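Local coordinates for protein sesquisabinene B synthase 2 (Santalum album, PDB 6A2A) that probably cyclises farnesyl diphosphate to the sesquiterpene sesquisabinene B, as a magnesium- or manganese-dependent class I terpene synthase of sandalwood, at residues 193-198 and 209-214; 260-265 and 301-306. All coordinates share one frame; numbering follows the deposited sequence.

Contact 1: residues 193-198 and 209-214; sequences SIEGKI and HALDLP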
# COMPACT_ATOMS: atom_id res chain seq x y z
N SER A 193 25.22 -34.17 -30.40
CA SER A 193 26.46 -34.52 -31.15
C SER A 193 26.96 -33.32 -31.96
O SER A 193 27.87 -33.51 -32.80
CB SER A 193 26.25 -35.67 -32.09
OG SER A 193 25.96 -36.85 -31.37
N ILE A 194 26.34 -32.15 -31.78
CA ILE A 194 26.75 -30.92 -32.50
C ILE A 194 26.61 -29.65 -31.64
O ILE A 194 26.98 -28.60 -32.09
CB ILE A 194 25.99 -30.80 -33.81
CG1 ILE A 194 24.49 -30.53 -33.59
CG2 ILE A 194 26.20 -32.01 -34.68
CD1 ILE A 194 23.69 -30.31 -34.85
N GLU A 195 26.13 -29.73 -30.39
CA GLU A 195 25.88 -28.54 -29.58
C GLU A 195 27.24 -27.84 -29.48
O GLU A 195 28.28 -28.51 -29.29
CB GLU A 195 25.36 -28.90 -28.18
CG GLU A 195 24.96 -27.70 -27.34
CD GLU A 195 24.53 -28.03 -25.89
OE1 GLU A 195 24.69 -29.20 -25.45
OE2 GLU A 195 24.00 -27.12 -25.21
N GLY A 196 27.25 -26.52 -29.66
CA GLY A 196 28.47 -25.75 -29.42
C GLY A 196 29.38 -25.74 -30.65
O GLY A 196 30.29 -24.88 -30.72
N LYS A 197 29.16 -26.64 -31.63
CA LYS A 197 30.08 -26.78 -32.79
C LYS A 197 29.37 -26.50 -34.13
O LYS A 197 29.92 -26.94 -35.15
CB LYS A 197 30.68 -28.18 -32.85
CG LYS A 197 31.29 -28.69 -31.55
CD LYS A 197 32.12 -29.95 -31.72
CE LYS A 197 31.29 -31.21 -31.64
NZ LYS A 197 32.13 -32.37 -31.24
N ILE A 198 28.23 -25.76 -34.14
CA ILE A 198 27.40 -25.54 -35.32
C ILE A 198 27.87 -24.20 -35.90
O ILE A 198 27.82 -23.18 -35.21
CB ILE A 198 25.86 -25.53 -35.02
CG1 ILE A 198 25.36 -26.85 -34.43
CG2 ILE A 198 25.01 -25.20 -36.23
CD1 ILE A 198 23.96 -26.75 -33.81
N HIS A 209 20.15 -23.42 -26.67
CA HIS A 209 19.09 -22.90 -25.84
C HIS A 209 18.05 -23.99 -25.64
O HIS A 209 17.59 -24.24 -24.51
CB HIS A 209 18.49 -21.68 -26.48
CG HIS A 209 17.54 -20.88 -25.66
ND1 HIS A 209 17.99 -20.05 -24.66
CD2 HIS A 209 16.23 -20.64 -25.79
CE1 HIS A 209 16.98 -19.32 -24.21
NE2 HIS A 209 15.88 -19.65 -24.88
N ALA A 210 17.71 -24.68 -26.73
CA ALA A 210 16.73 -25.76 -26.69
C ALA A 210 17.19 -26.96 -25.87
O ALA A 210 16.38 -27.56 -25.14
CB ALA A 210 16.40 -26.22 -28.07
N LEU A 211 18.44 -27.36 -26.00
CA LEU A 211 18.97 -28.49 -25.26
C LEU A 211 18.97 -28.19 -23.74
O LEU A 211 18.80 -29.10 -22.92
CB LEU A 211 20.35 -28.83 -25.78
CG LEU A 211 20.35 -29.53 -27.15
CD1 LEU A 211 21.77 -29.68 -27.66
CD2 LEU A 211 19.69 -30.91 -27.05
N ASP A 212 19.20 -26.94 -23.38
CA ASP A 212 19.05 -26.52 -21.97
C ASP A 212 17.62 -26.68 -21.50
O ASP A 212 17.39 -27.32 -20.45
CB ASP A 212 19.50 -25.08 -21.76
CG ASP A 212 21.01 -24.91 -21.77
OD1 ASP A 212 21.77 -25.88 -21.76
OD2 ASP A 212 21.40 -23.75 -21.83
N LEU A 213 16.65 -26.10 -22.22
CA LEU A 213 15.20 -26.26 -21.93
C LEU A 213 14.43 -26.17 -23.24
O LEU A 213 14.61 -25.19 -23.99
CB LEU A 213 14.67 -25.18 -20.99
CG LEU A 213 15.03 -25.31 -19.51
CD1 LEU A 213 14.60 -24.07 -18.77
CD2 LEU A 213 14.44 -26.55 -18.87
N PRO A 214 13.54 -27.12 -23.52
CA PRO A 214 12.67 -26.95 -24.68
C PRO A 214 11.76 -25.73 -24.57
O PRO A 214 11.44 -25.26 -23.46
CB PRO A 214 11.87 -28.25 -24.77
CG PRO A 214 12.00 -28.86 -23.41
CD PRO A 214 13.29 -28.37 -22.80
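Glu195 and Leu211 reach for each other from opposite directions between a loop and a helix, a small example of how a carboxylate side chain can pack by its carbon stem. The CA atoms of Glu195 and Leu211 stand 8.1 Å apart, and the side chains fill the interval. With CG anti to the backbone N (chi1 -174°) and the second torsion also near 180°, the glutamate is fully extended and runs straight out to the leucine. A single methyl receives it: Leu211 CD1 lies alongside the stem, 3.7 Å from Glu195 CB and equally close to CD, with OE1 also resting against it. The other carboxylate oxygen comes nearer the base of the leucine, Glu195 OE2 standing 4.1 Å from Leu211 CB.

In the N-terminal domain of the plant terpene synthase fold, the loop leaving helix 178-192 here passes the C-terminal end of helix 201-212, and the ends of both helices meet, Leu211 also packing on Leu191 and Lys192. Ser193 is where the chain leaves helical geometry, and a type II beta turn from Ile194 to Lys197, closed by Lys197 N to Ile194 O at 3.0 Å, carries Glu195 and Gly196 at its two middle positions.

With Glu195 replaced by an alanine, CB would remain beside Leu211 CD1, but the cover given by CG and the carboxylate would probably be lost, and Ser208 OG would be left without its weak hydrogen bond to OE2. Polar pairing across the two segments is absent; instead Glu195 OE2 faces Asp212 OD1 at 4.3 Å, a proximity of like charges that is likely to be mildly unfavourable at this solvent-facing edge.

Contact 2: residues 260-265 and 301-306; sequences IGRLSR and VREMEA
Arg262 and Glu303 join helices 239-270 and 299-321 through a side-on salt bridge, and the arginine can be followed outward atom by atom. Its CB already lies 3.9 Å from Glu303 OE1, and CD passes the same oxygen at a similar distance. A bend at chi3 (-77°) brings the edge of the guanidinium to the carboxylate, the side chains crossing at about a right angle. NE donates to Glu303 OE2 at 3.0 Å and makes a weak bond to Glu303 OE1. CZ sits 3.4 Å from Glu303 OE2. At the tip, NH2 reaches Glu303 OE2 at 2.9 Å. NE and NH2 therefore converge on one oxygen, meeting it on its syn side and from the same face of the carboxylate. OE2 lies almost in the guanidinium plane, although the planes of the two groups are 23° apart.

Beneath the charges the interface is apolar. Leu263 CD1 packs against Ala306 CB at 3.8 Å and against the CG methylene of Glu303, while Leu263 CD2 rests near the backbone O of Glu303. The short helical segments run in the same general direction, 36° apart with axes 10.6 Å apart at closest approach. This is helix-helix packing within the alpha-helical terpene synthase fold, away from the magnesium-binding residues; Tyr286 also packs on Leu263, and Arg302 adds a salt bridge to Glu259.

Glu303 thus serves both layers, its CG in the apolar packing and its carboxylate in the ion pair, and the two nitrogens on OE2 are likely to draw negative charge toward that oxygen and restrict the carboxylate's rotation.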
# COMPACT_ATOMS: atom_id res chain seq x y z
N ILE A 260 6.83 -3.27 -9.25
CA ILE A 260 7.93 -3.57 -8.30
C ILE A 260 8.10 -2.38 -7.36
O ILE A 260 8.49 -2.55 -6.20
CB ILE A 260 9.23 -4.00 -9.01
CG1 ILE A 260 10.26 -4.55 -8.03
CG2 ILE A 260 9.82 -2.87 -9.83
CD1 ILE A 260 9.73 -5.66 -7.14
N GLY A 261 7.82 -1.16 -7.86
CA GLY A 261 7.81 -0.03 -7.00
C GLY A 261 6.81 -0.17 -5.86
O GLY A 261 7.19 0.05 -4.69
N ARG A 262 5.56 -0.51 -6.20
CA ARG A 262 4.52 -0.70 -5.22
C ARG A 262 4.90 -1.83 -4.24
O ARG A 262 4.74 -1.69 -3.02
CB ARG A 262 3.19 -1.03 -5.86
CG ARG A 262 2.51 0.19 -6.47
CD ARG A 262 1.08 -0.09 -6.87
NE ARG A 262 1.03 -0.84 -8.09
CZ ARG A 262 1.13 -0.35 -9.32
NH1 ARG A 262 1.27 0.96 -9.53
NH2 ARG A 262 1.16 -1.18 -10.34
N LEU A 263 5.39 -2.93 -4.81
CA LEU A 263 5.69 -4.13 -3.97
C LEU A 263 6.86 -3.85 -3.03
O LEU A 263 6.83 -4.30 -1.87
CB LEU A 263 5.98 -5.30 -4.90
CG LEU A 263 4.74 -5.92 -5.50
CD1 LEU A 263 5.11 -6.86 -6.61
CD2 LEU A 263 3.93 -6.66 -4.45
N SER A 264 7.83 -3.10 -3.49
CA SER A 264 9.01 -2.71 -2.71
C SER A 264 8.57 -1.84 -1.55
O SER A 264 8.99 -2.03 -0.38
CB SER A 264 10.02 -1.97 -3.55
OG SER A 264 10.64 -2.87 -4.43
N ARG A 265 7.71 -0.86 -1.86
CA ARG A 265 7.20 0.00 -0.77
C ARG A 265 6.42 -0.83 0.26
O ARG A 265 6.59 -0.63 1.47
CB ARG A 265 6.38 1.16 -1.35
CG ARG A 265 7.24 2.20 -2.05
CD ARG A 265 6.50 3.45 -2.49
NE ARG A 265 5.61 3.18 -3.62
CZ ARG A 265 5.98 3.25 -4.89
NH1 ARG A 265 7.19 3.66 -5.21
NH2 ARG A 265 5.13 2.88 -5.84
N VAL A 301 -3.51 -9.05 -9.72
CA VAL A 301 -3.38 -10.46 -9.35
C VAL A 301 -1.89 -10.78 -9.20
O VAL A 301 -1.48 -11.45 -8.23
CB VAL A 301 -4.06 -11.36 -10.38
CG1 VAL A 301 -3.74 -12.83 -10.16
CG2 VAL A 301 -5.56 -11.13 -10.37
N ARG A 302 -1.11 -10.37 -10.17
CA ARG A 302 0.33 -10.62 -10.11
C ARG A 302 0.96 -10.01 -8.86
O ARG A 302 1.81 -10.67 -8.21
CB ARG A 302 0.99 -10.05 -11.38
CG ARG A 302 2.49 -10.05 -11.32
CD ARG A 302 3.16 -9.86 -12.68
NE ARG A 302 2.72 -8.63 -13.38
CZ ARG A 302 1.75 -8.60 -14.33
NH1 ARG A 302 1.22 -9.71 -14.84
NH2 ARG A 302 1.34 -7.42 -14.77
N GLU A 303 0.57 -8.79 -8.48
CA GLU A 303 1.11 -8.20 -7.23
C GLU A 303 0.75 -9.11 -6.02
O GLU A 303 1.57 -9.31 -5.13
CB GLU A 303 0.61 -6.77 -7.05
CG GLU A 303 1.34 -5.78 -7.96
CD GLU A 303 0.84 -4.33 -7.87
OE1 GLU A 303 0.68 -3.83 -6.75
OE2 GLU A 303 0.64 -3.69 -8.93
N MET A 304 -0.49 -9.60 -5.96
CA MET A 304 -0.91 -10.34 -4.82
C MET A 304 -0.15 -11.67 -4.82
O MET A 304 0.28 -12.16 -3.73
CB MET A 304 -2.43 -10.51 -4.77
CG MET A 304 -3.15 -9.24 -4.29
SD MET A 304 -4.92 -9.46 -4.21
CE MET A 304 -5.38 -9.09 -5.90
N GLU A 305 0.06 -12.28 -5.99
CA GLU A 305 0.76 -13.57 -5.99
C GLU A 305 2.21 -13.35 -5.53
O GLU A 305 2.80 -14.19 -4.89
CB GLU A 305 0.75 -14.22 -7.38
CG GLU A 305 -0.62 -14.66 -7.88
CD GLU A 305 -1.24 -15.80 -7.11
OE1 GLU A 305 -0.60 -16.84 -6.98
OE2 GLU A 305 -2.37 -15.64 -6.63
N ALA A 306 2.81 -12.23 -5.95
CA ALA A 306 4.18 -11.87 -5.58
C ALA A 306 4.26 -11.67 -4.07
O ALA A 306 5.24 -12.11 -3.43
CB ALA A 306 4.61 -10.63 -6.35

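Contact 1 is a surface contact on a loop and the helix that follows it, while contact 2 is partly buried and joins two long helices that lie further apart in sequence. Their centres are 36 Å apart, on opposite sides of the chain's centre; they share no element and do not touch, contact 1 closing along the chain before contact 2 opens. Both use a glutamate, with different results. The exposed margin of contact 1 sets its carboxylate near another acid, with only van der Waals packing between the segments, whereas contact 2 pairs its carboxylate with an arginine above buried Leu263 and Ala306, and covers nearly twice the area, 215 against 114 Å².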